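Local coordinates for hemolysin-like protein containing CBS domains (Oenococcus oeni, PDB 3OCO) that is of unknown function but carries paired CBS domains of a longer, probably membrane-bound protein that may bind flavin adenine dinucleotide, at residues 23-28 / 130-135; 33-38 / 86-91; 43-48 / 74-79; 53-58 / 70-75. All blocks are in the same frame, centred on the assembly; numbering follows the deposited sequence. Where two conformers were deposited one is given.

Overall arrangement
The four contacts divide between the halves of a paired-CBS module. Interactions 2, 3 and 4 cluster round the first CBS fold, interaction 2 bringing in the linker 86-91: interactions 3 and 4 have centres about 8 Å apart and share Tyr74 and Asp75, and interactions 2 and 4 meet through strands 35-36 and 55-60, neighbours in one sheet. Ile88 of interaction 2 packs on Ala44 of interaction 3. Interaction 1 stands across the chain's centre, its own centre about 15 Å from that of interaction 4, yet Ile131 touches Pro57, linking the two halves. Interactions 1, 3 and 4 also reach the second subunit. No bound ligand identifies a site among them.

Interaction 1: 23-28 / 130-135; sequences SDVMVD and GIITDK
Val27 and Asp28 pair antiparallel with Ile131 and Gly130, Met26 leading in, and strand 27-28 thereby becomes an outer strand of the sheet containing 128-132, 119-122 and 96-99. Such a sheet belongs to the CBS fold, here extended by a strand lying about a hundred residues earlier in the chain. Val27 and Ile131 form the hydrogen-bonded pair: Val27 N reaches Ile131 O at 2.9 Å, and Ile131 N returns a bond to Val27 O at 3.0 Å. Their branched side chains lie on the same sheet face, with Val27 CB 4.3 Å from Ile131 CG1; beta-branched residues suit extended backbone of this kind. On the other side Ile132 sends CG1 anti to its own carbonyl carbon (chi1 -67°), which carries that branch alongside Met26, 3.8 Å from Met26 CB. Val25 CG1 touches the same Ile132 branch more loosely. Met26, a selenomethionine, holds CG between its backbone N and carbonyl carbon (chi1 66°) and then runs out straight, so the selenium passes by the backbone of Gly130, with SE 3.8 Å from Gly130 N. Val121, on the next strand, also touches both Met26 and Ile132. Glycine fits at 130 because the strands draw close at the non-hydrogen-bonded pair, Asp28 CA to Gly130 CA 4.1 Å: with no side chain between them, Val27 O comes to 3.0 Å from Gly130 CA.

Interaction 2: 33-38 / 86-91; sequences SVVDVD and AKISTI
The carboxylate of Asp38 has the ammonium of Lys87 near one oxygen, Asp38 OD1 to Lys87 NZ 4.0 Å, a separation beyond a salt bridge. That same OD1 takes a hydrogen bond from a water at 2.7 Å, and the water is also hydrogen-bonded to Ser89 OG, bridging the segments. The carboxylate of Asp36 is met from above its plane: Asp38 N bonds to Asp36 OD2, making an Asx turn that shapes the bend after strand 35-36, while OD1 is hydrogen-bonded to Asn62 N and Thr59 OG1. Lys87, kinked at chi2 (-67°), lays its aliphatic part over the backbone of Asp38, with CD 3.2 Å from Asp38 O, so a long flexible chain serves well here. Ser89 N gives a weak bond to Val37 O at 3.4 Å, and Val37 CG2 presses on Ser89 CB. Deeper in, Ile88 and Val35 cross at about a right angle, Val35 CG2 to Ile88 CG2 4.2 Å, two branched residues filling a buried position. The linker 86-91, between helix 73-83 and strand 96-99, packs against the first CBS fold, where Ile88 also touches Ala44 of helix 41-51, Val58 of strand 55-60 and Ala71 of strand 66-72.

Interaction 3: 43-48 / 74-79; sequences DALLLY and YDIVRQ
Leu45 and Ile76 mark the point of nearest backbone approach (5.9 Å between CA atoms), where the axes of helices 43-48 and 74-79 come within 9.1 Å and cross at -123°. These are the two helices of the first CBS fold, and Ile76 is the residue that fills the space between them. Its CG2 lies anti to the backbone N (chi1 -58°, measured to CG1), a placement that points this methyl toward the opposite helix, 3.3 Å from Leu45 N and 3.9 Å from Leu45 CB. Ala44 CB meets both branches of Ile76, CG2 and CD1, each at 3.8 Å. Alanine is apt at this position, since its small methyl lets the branched isoleucine rest almost on the helix backbone. Further along, Leu45 extends CD1 to Val77 CB at 4.5 Å, while the ring of Tyr48 brings CE2 obliquely to within 4.3 Å of Val77 CG1. Val77 thus receives an aliphatic and an aromatic neighbour from successive turns of helix 41-51, and it also packs on Leu49 of the second subunit. On a different side of helix 73-83, the guanidinium of Arg78 has Tyr74 CE2 over its centre, 3.4 Å above the plane, and its NH2 forms a salt bridge to Asp75 OD1; Asp75 OD2 has a second partner in Arg93. With no hydrogen bond between these two segments, their contact is apolar packing, and the charged groups of Asp75 and Arg78 lie apart from that seam.

Interaction 4: 53-58 / 70-75; sequences YSRFPV and YAYNYD
Arg55 and Tyr70 lie side by side on one face of the hairpin formed by strands 55-60 and 66-72, their side chains pointing the same way. With chi1 near 80° the ring of Tyr70 leans over toward the neighbouring strand, where the extended arginine runs past it: Arg55 CD is 3.7 Å from Tyr70 CE1. The guanidinium is turned 77° from the ring, and Tyr70 CE1 sits at its edge. Tyr72, on the same face, puts CD1 3.7 Å from Ser54 O at its ring edge, and one ring face receives Tyr74 CB. The opposite face carries Phe56 and Ala71, the hydrogen-bonded pair, joined by Phe56 N to Ala71 O at 2.9 Å and Ala71 N to Phe56 O at 2.7 Å. Small Ala71 leaves room for Val58, whose CG2 is 4.0 Å from Ala71 CB. Where helix 73-83 begins, Asn73 N bonds to Ser54 O at 2.7 Å and Asn73 lays its amide against Ser54 CB, while its OD1 takes the N-H of Tyr74. Backbone bonds therefore fix the register, while the polar end of Tyr72 reaches outward, its OH hydrogen-bonded to Gln52 of the second subunit.

Interaction 1: 23-28 / 130-135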
loop_
_atom_site.group_PDB
_atom_site.type_symbol
_atom_site.label_atom_id
_atom_site.label_comp_id
_atom_site.label_asym_id
_atom_site.label_seq_id
_atom_site.Cartn_x
_atom_site.Cartn_y
_atom_site.Cartn_z
ATOM N N SER A 23 7.274 -12.769 14.446
ATOM C CA SER A 23 8.333 -13.445 13.694
ATOM C C SER A 23 7.848 -14.370 12.570
ATOM O O SER A 23 8.631 -14.776 11.714
ATOM C CB SER A 23 9.272 -14.199 14.649
ATOM O OG SER A 23 8.577 -15.153 15.428
ATOM N N ASP A 24 6.563 -14.705 12.576
ATOM C CA ASP A 24 5.994 -15.571 11.542
ATOM C C ASP A 24 5.671 -14.804 10.246
ATOM O O ASP A 24 5.620 -15.383 9.160
ATOM C CB ASP A 24 4.714 -16.240 12.056
ATOM C CG ASP A 24 4.906 -16.945 13.395
ATOM O OD1 ASP A 24 4.133 -17.875 13.702
ATOM O OD2 ASP A 24 5.819 -16.567 14.149
ATOM N N VAL A 25 5.483 -13.496 10.377
ATOM C CA VAL A 25 4.857 -12.678 9.350
ATOM C C VAL A 25 5.827 -11.657 8.771
ATOM O O VAL A 25 5.623 -11.117 7.685
ATOM C CB VAL A 25 3.651 -11.927 9.961
ATOM C CG1 VAL A 25 3.186 -10.813 9.056
ATOM C CG2 VAL A 25 2.510 -12.894 10.244
HETATM N N MSE A 26 6.904 -11.403 9.495
HETATM C CA MSE A 26 7.748 -10.267 9.184
HETATM C C MSE A 26 8.643 -10.520 7.986
HETATM O O MSE A 26 8.922 -11.666 7.614
HETATM C CB MSE A 26 8.639 -9.961 10.371
HETATM C CG MSE A 26 9.615 -11.072 10.599
HETATM SE SE MSE A 26 10.830 -10.911 12.133
HETATM C CE MSE A 26 11.889 -12.476 11.591
ATOM N N VAL A 27 9.098 -9.419 7.396
ATOM C CA VAL A 27 10.120 -9.467 6.389
ATOM C C VAL A 27 11.413 -9.509 7.192
ATOM O O VAL A 27 11.691 -8.606 7.974
ATOM C CB VAL A 27 10.033 -8.224 5.478
ATOM C CG1 VAL A 27 11.308 -8.025 4.648
ATOM C CG2 VAL A 27 8.806 -8.328 4.572
ATOM N N ASP A 28 12.183 -10.573 7.032
ATOM C CA ASP A 28 13.325 -10.789 7.917
ATOM C C ASP A 28 14.481 -9.838 7.628
ATOM O O ASP A 28 14.599 -9.311 6.515
ATOM C CB ASP A 28 13.790 -12.234 7.860
ATOM C CG ASP A 28 14.714 -12.501 6.711
ATOM O OD1 ASP A 28 14.209 -12.760 5.600
ATOM O OD2 ASP A 28 15.946 -12.473 6.925
ATOM N N GLY A 130 13.349 -8.118 11.921
ATOM C CA GLY A 130 12.702 -7.810 10.659
ATOM C C GLY A 130 11.633 -6.749 10.876
ATOM O O GLY A 130 11.527 -6.187 11.984
ATOM N N ILE A 131 10.841 -6.468 9.829
ATOM C CA ILE A 131 9.809 -5.448 9.914
ATOM C C ILE A 131 8.457 -5.980 9.445
ATOM O O ILE A 131 8.378 -6.999 8.750
ATOM C CB ILE A 131 10.146 -4.192 9.057
ATOM C CG1 ILE A 131 10.013 -4.486 7.556
ATOM C CG2 ILE A 131 11.515 -3.657 9.379
ATOM C CD1 ILE A 131 10.314 -3.285 6.654
ATOM N N ILE A 132 7.401 -5.268 9.823
ATOM C CA ILE A 132 6.044 -5.593 9.383
ATOM C C ILE A 132 5.274 -4.358 8.969
ATOM O O ILE A 132 5.319 -3.331 9.651
ATOM C CB ILE A 132 5.195 -6.243 10.490
ATOM C CG1 ILE A 132 5.731 -7.629 10.858
ATOM C CG2 ILE A 132 3.733 -6.299 10.045
ATOM C CD1 ILE A 132 5.222 -8.124 12.200
ATOM N N THR A 133 4.563 -4.480 7.852
ATOM C CA THR A 133 3.574 -3.493 7.431
ATOM C C THR A 133 2.327 -4.180 6.869
ATOM O O THR A 133 2.313 -5.393 6.647
ATOM C CB THR A 133 4.142 -2.568 6.370
ATOM O OG1 THR A 133 4.412 -3.322 5.179
ATOM C CG2 THR A 133 5.433 -1.919 6.884
ATOM N N ASP A 134 1.276 -3.399 6.648
ATOM C CA ASP A 134 0.059 -3.929 6.065
ATOM C C ASP A 134 0.311 -4.941 4.926
ATOM O O ASP A 134 -0.287 -6.004 4.901
ATOM C CB ASP A 134 -0.874 -2.788 5.610
ATOM C CG ASP A 134 -0.166 -1.737 4.741
ATOM O OD1 ASP A 134 0.806 -2.077 4.027
ATOM O OD2 ASP A 134 -0.591 -0.562 4.771
ATOM N N LYS A 135 1.193 -4.628 3.987
ATOM C CA LYS A 135 1.438 -5.553 2.885
ATOM C C LYS A 135 1.758 -6.971 3.370
ATOM O O LYS A 135 1.373 -7.942 2.730
ATOM C CB LYS A 135 2.509 -5.020 1.913
ATOM C CG LYS A 135 3.956 -5.148 2.378
ATOM C CD LYS A 135 4.941 -4.551 1.352
ATOM C CE LYS A 135 4.778 -3.031 1.205
ATOM N NZ LYS A 135 5.773 -2.409 0.268
#

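Interaction 2: 33-38 / 86-91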
loop_
_atom_site.group_PDB
_atom_site.type_symbol
_atom_site.label_atom_id
_atom_site.label_comp_id
_atom_site.label_asym_id
_atom_site.label_seq_id
_atom_site.Cartn_x
_atom_site.Cartn_y
_atom_site.Cartn_z
ATOM N N SER A 33 15.399 -3.706 2.762
ATOM C CA SER A 33 16.145 -2.615 2.137
ATOM C C SER A 33 15.977 -1.364 2.982
ATOM O O SER A 33 14.850 -0.927 3.248
ATOM C CB SER A 33 15.638 -2.325 0.722
ATOM O OG SER A 33 15.830 -3.434 -0.135
ATOM N N VAL A 34 17.098 -0.780 3.398
ATOM C CA VAL A 34 17.057 0.402 4.242
ATOM C C VAL A 34 17.729 1.608 3.590
ATOM O O VAL A 34 18.463 1.474 2.613
ATOM C CB VAL A 34 17.714 0.119 5.609
ATOM C CG1 VAL A 34 17.084 -1.120 6.241
ATOM C CG2 VAL A 34 19.213 -0.065 5.455
ATOM N N VAL A 35 17.427 2.792 4.109
ATOM C CA VAL A 35 18.215 3.983 3.810
ATOM C C VAL A 35 18.753 4.569 5.120
ATOM O O VAL A 35 18.191 4.340 6.189
ATOM C CB VAL A 35 17.383 5.057 3.092
ATOM C CG1 VAL A 35 16.975 4.571 1.726
ATOM C CG2 VAL A 35 16.168 5.406 3.922
ATOM N N ASP A 36 19.816 5.345 5.026
ATOM C CA ASP A 36 20.482 5.885 6.209
ATOM C C ASP A 36 20.057 7.331 6.503
ATOM O O ASP A 36 19.797 8.107 5.584
ATOM C CB ASP A 36 22.004 5.804 6.037
ATOM C CG ASP A 36 22.756 6.216 7.293
ATOM O OD1 ASP A 36 22.553 5.555 8.332
ATOM O OD2 ASP A 36 23.540 7.199 7.245
ATOM N N VAL A 37 20.005 7.686 7.787
ATOM C CA VAL A 37 19.574 9.019 8.200
ATOM C C VAL A 37 20.415 10.138 7.558
ATOM O O VAL A 37 19.974 11.283 7.462
ATOM C CB VAL A 37 19.597 9.161 9.733
ATOM C CG1 VAL A 37 21.032 9.003 10.276
ATOM C CG2 VAL A 37 19.007 10.485 10.152
ATOM N N ASP A 38 21.617 9.800 7.103
ATOM C CA ASP A 38 22.513 10.791 6.514
ATOM C C ASP A 38 22.626 10.696 4.997
ATOM O O ASP A 38 23.446 11.382 4.381
ATOM C CB ASP A 38 23.903 10.679 7.122
ATOM C CG ASP A 38 24.060 11.519 8.373
ATOM O OD1 ASP A 38 23.059 12.102 8.849
ATOM O OD2 ASP A 38 25.198 11.593 8.876
ATOM N N ALA A 86 18.783 17.549 0.634
ATOM C CA ALA A 86 18.362 17.407 2.017
ATOM C C ALA A 86 18.511 15.955 2.451
ATOM O O ALA A 86 18.447 15.047 1.625
ATOM C CB ALA A 86 16.932 17.885 2.192
ATOM N N LYS A 87 18.723 15.751 3.748
ATOM C CA LYS A 87 19.026 14.437 4.316
ATOM C C LYS A 87 17.739 13.734 4.666
ATOM O O LYS A 87 16.753 14.382 5.002
ATOM C CB LYS A 87 19.842 14.584 5.618
ATOM C CG LYS A 87 21.216 15.238 5.479
ATOM C CD LYS A 87 22.146 14.340 4.682
ATOM C CE LYS A 87 23.552 14.822 4.795
ATOM N NZ LYS A 87 23.842 15.078 6.251
ATOM N N ILE A 88 17.768 12.405 4.656
ATOM C CA ILE A 88 16.576 11.626 4.962
ATOM C C ILE A 88 15.936 12.098 6.266
ATOM O O ILE A 88 14.714 12.127 6.386
ATOM C CB ILE A 88 16.885 10.125 5.033
ATOM C CG1 ILE A 88 17.538 9.661 3.738
ATOM C CG2 ILE A 88 15.611 9.335 5.225
ATOM C CD1 ILE A 88 16.590 9.661 2.570
ATOM N N SER A 89 16.764 12.471 7.239
ATOM C CA SER A 89 16.264 12.914 8.538
ATOM C C SER A 89 15.230 14.027 8.427
ATOM O O SER A 89 14.387 14.205 9.303
ATOM C CB SER A 89 17.420 13.398 9.422
ATOM O OG SER A 89 18.185 14.390 8.748
ATOM N N THR A 90 15.304 14.810 7.367
ATOM C CA THR A 90 14.340 15.886 7.226
ATOM C C THR A 90 12.932 15.371 6.867
ATOM O O THR A 90 11.948 16.031 7.190
ATOM C CB THR A 90 14.838 16.984 6.264
ATOM O OG1 THR A 90 14.866 16.484 4.918
ATOM C CG2 THR A 90 16.254 17.454 6.697
ATOM N N ILE A 91 12.831 14.182 6.265
ATOM C CA ILE A 91 11.514 13.584 5.981
ATOM C C ILE A 91 11.098 12.378 6.866
ATOM O O ILE A 91 9.923 12.052 6.969
ATOM C CB ILE A 91 11.365 13.177 4.488
ATOM C CG1 ILE A 91 12.367 12.086 4.102
ATOM C CG2 ILE A 91 11.493 14.392 3.562
ATOM C CD1 ILE A 91 12.137 11.558 2.697
HETATM O O HOH W 1 21.024 13.909 8.969
#

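Interaction 3: 43-48 / 74-79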
loop_
_atom_site.group_PDB
_atom_site.type_symbol
_atom_site.label_atom_id
_atom_site.label_comp_id
_atom_site.label_asym_id
_atom_site.label_seq_id
_atom_site.Cartn_x
_atom_site.Cartn_y
_atom_site.Cartn_z
ATOM N N ASP A 43 19.374 10.220 -3.026
ATOM C CA ASP A 43 19.784 8.826 -2.868
ATOM C C ASP A 43 18.570 7.931 -2.678
ATOM O O ASP A 43 18.441 6.888 -3.319
ATOM C CB ASP A 43 20.696 8.664 -1.652
ATOM C CG ASP A 43 22.089 9.215 -1.884
ATOM O OD1 ASP A 43 22.689 8.888 -2.931
ATOM O OD2 ASP A 43 22.583 9.962 -1.006
ATOM N N ALA A 44 17.712 8.331 -1.751
ATOM C CA ALA A 44 16.464 7.644 -1.513
ATOM C C ALA A 44 15.630 7.501 -2.807
ATOM O O ALA A 44 15.101 6.435 -3.083
ATOM C CB ALA A 44 15.674 8.366 -0.429
ATOM N N LEU A 45 15.527 8.573 -3.593
ATOM C CA LEU A 45 14.766 8.552 -4.833
ATOM C C LEU A 45 15.245 7.450 -5.764
ATOM O O LEU A 45 14.446 6.662 -6.246
ATOM C CB LEU A 45 14.845 9.885 -5.573
ATOM C CG LEU A 45 14.102 9.836 -6.936
ATOM C CD1 LEU A 45 12.632 9.507 -6.711
ATOM C CD2 LEU A 45 14.242 11.131 -7.762
ATOM N N LEU A 46 16.548 7.405 -6.027
ATOM C CA LEU A 46 17.114 6.368 -6.883
ATOM C C LEU A 46 16.907 4.969 -6.328
ATOM O O LEU A 46 16.775 4.000 -7.087
ATOM C CB LEU A 46 18.601 6.607 -7.115
ATOM C CG LEU A 46 18.938 7.911 -7.828
ATOM C CD1 LEU A 46 20.456 8.091 -7.881
ATOM C CD2 LEU A 46 18.280 7.965 -9.236
ATOM N N LEU A 47 16.900 4.848 -5.003
ATOM C CA LEU A 47 16.652 3.541 -4.416
ATOM C C LEU A 47 15.202 3.096 -4.699
ATOM O O LEU A 47 14.952 1.966 -5.120
ATOM C CB LEU A 47 16.961 3.530 -2.911
ATOM C CG LEU A 47 16.868 2.114 -2.315
ATOM C CD1 LEU A 47 18.029 1.251 -2.807
ATOM C CD2 LEU A 47 16.837 2.132 -0.796
ATOM N N TYR A 48 14.255 3.991 -4.446
ATOM C CA TYR A 48 12.844 3.704 -4.672
ATOM C C TYR A 48 12.633 3.239 -6.119
ATOM O O TYR A 48 12.020 2.203 -6.364
ATOM C CB TYR A 48 11.991 4.940 -4.332
ATOM C CG TYR A 48 10.589 4.897 -4.898
ATOM C CD1 TYR A 48 9.694 3.899 -4.522
ATOM C CD2 TYR A 48 10.154 5.855 -5.806
ATOM C CE1 TYR A 48 8.412 3.856 -5.039
ATOM C CE2 TYR A 48 8.877 5.814 -6.325
ATOM C CZ TYR A 48 8.010 4.816 -5.938
ATOM O OH TYR A 48 6.737 4.771 -6.466
ATOM N N TYR A 74 6.247 8.741 -1.295
ATOM C CA TYR A 74 5.621 10.049 -1.535
ATOM C C TYR A 74 6.483 11.220 -1.070
ATOM O O TYR A 74 6.637 12.217 -1.793
ATOM C CB TYR A 74 4.269 10.137 -0.837
ATOM C CG TYR A 74 3.569 11.476 -0.975
ATOM C CD1 TYR A 74 2.951 11.847 -2.162
ATOM C CD2 TYR A 74 3.489 12.347 0.099
ATOM C CE1 TYR A 74 2.296 13.060 -2.272
ATOM C CE2 TYR A 74 2.837 13.557 -0.000
ATOM C CZ TYR A 74 2.241 13.914 -1.189
ATOM O OH TYR A 74 1.587 15.128 -1.278
ATOM N N ASP A 75 7.034 11.096 0.138
ATOM C CA ASP A 75 7.826 12.165 0.757
ATOM C C ASP A 75 9.117 12.400 -0.001
ATOM O O ASP A 75 9.529 13.542 -0.207
ATOM C CB ASP A 75 8.160 11.815 2.215
ATOM C CG ASP A 75 6.979 11.993 3.156
ATOM O OD1 ASP A 75 6.083 12.815 2.856
ATOM O OD2 ASP A 75 6.959 11.316 4.211
ATOM N N ILE A 76 9.754 11.300 -0.390
ATOM C CA ILE A 76 10.939 11.309 -1.243
ATOM C C ILE A 76 10.691 11.983 -2.608
ATOM O O ILE A 76 11.423 12.920 -2.993
ATOM C CB ILE A 76 11.473 9.860 -1.454
ATOM C CG1 ILE A 76 11.805 9.221 -0.099
ATOM C CG2 ILE A 76 12.717 9.845 -2.332
ATOM C CD1 ILE A 76 11.928 7.700 -0.124
ATOM N N VAL A 77 9.682 11.531 -3.364
ATOM C CA VAL A 77 9.550 12.111 -4.698
ATOM C C VAL A 77 9.138 13.573 -4.621
ATOM O O VAL A 77 9.574 14.384 -5.436
ATOM C CB VAL A 77 8.654 11.286 -5.711
ATOM C CG1 VAL A 77 8.324 9.917 -5.181
ATOM C CG2 VAL A 77 7.407 12.065 -6.140
ATOM N N ARG A 78 8.307 13.909 -3.643
ATOM C CA ARG A 78 7.927 15.296 -3.445
ATOM C C ARG A 78 9.112 16.193 -3.101
ATOM O O ARG A 78 9.276 17.268 -3.678
ATOM C CB ARG A 78 6.912 15.423 -2.334
ATOM C CG ARG A 78 6.681 16.875 -1.995
ATOM C CD ARG A 78 5.513 17.018 -1.081
ATOM N NE ARG A 78 5.685 16.148 0.072
ATOM C CZ ARG A 78 4.847 16.090 1.100
ATOM N NH1 ARG A 78 3.752 16.854 1.123
ATOM N NH2 ARG A 78 5.106 15.254 2.099
ATOM N N GLN A 79 9.934 15.769 -2.144
ATOM C CA GLN A 79 11.055 16.613 -1.704
ATOM C C GLN A 79 12.178 16.748 -2.741
ATOM O O GLN A 79 12.795 17.814 -2.846
ATOM C CB GLN A 79 11.605 16.141 -0.357
ATOM C CG GLN A 79 12.773 16.940 0.126
ATOM C CD GLN A 79 12.410 18.367 0.440
ATOM O OE1 GLN A 79 11.257 18.680 0.776
ATOM N NE2 GLN A 79 13.403 19.255 0.345
#

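Interaction 4: 53-58 / 70-75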
loop_
_atom_site.group_PDB
_atom_site.type_symbol
_atom_site.label_atom_id
_atom_site.label_comp_id
_atom_site.label_asym_id
_atom_site.label_seq_id
_atom_site.Cartn_x
_atom_site.Cartn_y
_atom_site.Cartn_z
ATOM N N TYR A 53 9.654 -0.496 -3.248
ATOM C CA TYR A 53 9.000 -0.486 -1.936
ATOM C C TYR A 53 8.532 0.926 -1.634
ATOM O O TYR A 53 9.183 1.887 -1.997
ATOM C CB TYR A 53 9.930 -0.992 -0.824
ATOM C CG TYR A 53 10.563 -2.335 -1.103
ATOM C CD1 TYR A 53 9.851 -3.502 -0.937
ATOM C CD2 TYR A 53 11.887 -2.429 -1.524
ATOM C CE1 TYR A 53 10.430 -4.735 -1.193
ATOM C CE2 TYR A 53 12.477 -3.660 -1.783
ATOM C CZ TYR A 53 11.742 -4.808 -1.618
ATOM O OH TYR A 53 12.319 -6.036 -1.871
ATOM N N SER A 54 7.396 1.070 -0.982
ATOM C CA SER A 54 6.914 2.418 -0.734
ATOM C C SER A 54 7.417 2.982 0.590
ATOM O O SER A 54 7.362 4.193 0.825
ATOM C CB SER A 54 5.391 2.456 -0.783
ATOM O OG SER A 54 4.844 1.613 0.201
ATOM N N ARG A 55 7.895 2.102 1.460
ATOM C CA ARG A 55 8.440 2.524 2.750
ATOM C C ARG A 55 9.778 1.880 3.052
ATOM O O ARG A 55 9.912 0.658 2.985
ATOM C CB ARG A 55 7.469 2.205 3.875
ATOM C CG ARG A 55 6.131 2.848 3.683
ATOM C CD ARG A 55 5.278 2.617 4.880
ATOM N NE ARG A 55 3.992 3.269 4.739
ATOM C CZ ARG A 55 2.871 2.622 4.459
ATOM N NH1 ARG A 55 2.905 1.302 4.297
ATOM N NH2 ARG A 55 1.726 3.293 4.361
ATOM N N PHE A 56 10.761 2.713 3.382
ATOM C CA PHE A 56 12.100 2.236 3.713
ATOM C C PHE A 56 12.446 2.564 5.147
ATOM O O PHE A 56 12.468 3.733 5.538
ATOM C CB PHE A 56 13.145 2.895 2.821
ATOM C CG PHE A 56 13.138 2.403 1.409
ATOM C CD1 PHE A 56 13.844 1.263 1.055
ATOM C CD2 PHE A 56 12.436 3.085 0.427
ATOM C CE1 PHE A 56 13.841 0.804 -0.260
ATOM C CE2 PHE A 56 12.430 2.634 -0.887
ATOM C CZ PHE A 56 13.139 1.491 -1.229
ATOM N N PRO A 57 12.734 1.527 5.936
ATOM C CA PRO A 57 13.340 1.706 7.254
ATOM C C PRO A 57 14.587 2.572 7.131
ATOM O O PRO A 57 15.397 2.382 6.196
ATOM C CB PRO A 57 13.745 0.288 7.636
ATOM C CG PRO A 57 12.849 -0.592 6.833
ATOM C CD PRO A 57 12.671 0.111 5.540
ATOM N N VAL A 58 14.700 3.553 8.022
ATOM C CA VAL A 58 15.866 4.423 8.100
ATOM C C VAL A 58 16.811 3.955 9.227
ATOM O O VAL A 58 16.384 3.840 10.367
ATOM C CB VAL A 58 15.436 5.880 8.370
ATOM C CG1 VAL A 58 16.645 6.755 8.668
ATOM C CG2 VAL A 58 14.631 6.435 7.190
ATOM N N TYR A 70 11.039 5.481 9.446
ATOM C CA TYR A 70 10.924 5.108 8.034
ATOM C C TYR A 70 10.826 6.307 7.136
ATOM O O TYR A 70 10.423 7.387 7.585
ATOM C CB TYR A 70 9.747 4.168 7.779
ATOM C CG TYR A 70 8.396 4.850 7.689
ATOM C CD1 TYR A 70 7.789 5.100 6.452
ATOM C CD2 TYR A 70 7.716 5.225 8.836
ATOM C CE1 TYR A 70 6.539 5.722 6.374
ATOM C CE2 TYR A 70 6.476 5.839 8.773
ATOM C CZ TYR A 70 5.890 6.089 7.543
ATOM O OH TYR A 70 4.656 6.703 7.518
ATOM N N ALA A 71 11.215 6.106 5.870
ATOM C CA ALA A 71 10.996 7.100 4.806
ATOM C C ALA A 71 9.937 6.649 3.777
ATOM O O ALA A 71 9.973 5.527 3.263
ATOM C CB ALA A 71 12.294 7.446 4.114
ATOM N N TYR A 72 9.011 7.552 3.483
ATOM C CA TYR A 72 7.837 7.279 2.659
ATOM C C TYR A 72 8.079 7.712 1.201
ATOM O O TYR A 72 8.495 8.842 0.953
ATOM C CB TYR A 72 6.658 8.027 3.300
ATOM C CG TYR A 72 5.281 7.878 2.666
ATOM C CD1 TYR A 72 4.903 6.726 1.981
ATOM C CD2 TYR A 72 4.341 8.885 2.818
ATOM C CE1 TYR A 72 3.614 6.609 1.415
ATOM C CE2 TYR A 72 3.070 8.779 2.288
ATOM C CZ TYR A 72 2.707 7.648 1.584
ATOM O OH TYR A 72 1.428 7.584 1.061
ATOM N N ASN A 73 7.856 6.811 0.241
ATOM C CA ASN A 73 8.094 7.143 -1.182
ATOM C C ASN A 73 7.517 8.498 -1.621
ATOM O O ASN A 73 8.229 9.320 -2.216
ATOM C CB ASN A 73 7.699 6.004 -2.152
ATOM C CG ASN A 73 6.196 5.604 -2.082
ATOM O OD1 ASN A 73 5.385 6.192 -1.360
ATOM N ND2 ASN A 73 5.842 4.589 -2.852
ATOM N N TYR A 74 6.247 8.741 -1.295
ATOM C CA TYR A 74 5.621 10.049 -1.535
ATOM C C TYR A 74 6.483 11.220 -1.070
ATOM O O TYR A 74 6.637 12.217 -1.793
ATOM C CB TYR A 74 4.269 10.137 -0.837
ATOM C CG TYR A 74 3.569 11.476 -0.975
ATOM C CD1 TYR A 74 2.951 11.847 -2.162
ATOM C CD2 TYR A 74 3.489 12.347 0.099
ATOM C CE1 TYR A 74 2.296 13.060 -2.272
ATOM C CE2 TYR A 74 2.837 13.557 -0.000
ATOM C CZ TYR A 74 2.241 13.914 -1.189
ATOM O OH TYR A 74 1.587 15.128 -1.278
ATOM N N ASP A 75 7.034 11.096 0.138
ATOM C CA ASP A 75 7.826 12.165 0.757
ATOM C C ASP A 75 9.117 12.400 -0.001
ATOM O O ASP A 75 9.529 13.542 -0.207
ATOM C CB ASP A 75 8.160 11.815 2.215
ATOM C CG ASP A 75 6.979 11.993 3.156
ATOM O OD1 ASP A 75 6.083 12.815 2.856
ATOM O OD2 ASP A 75 6.959 11.316 4.211
#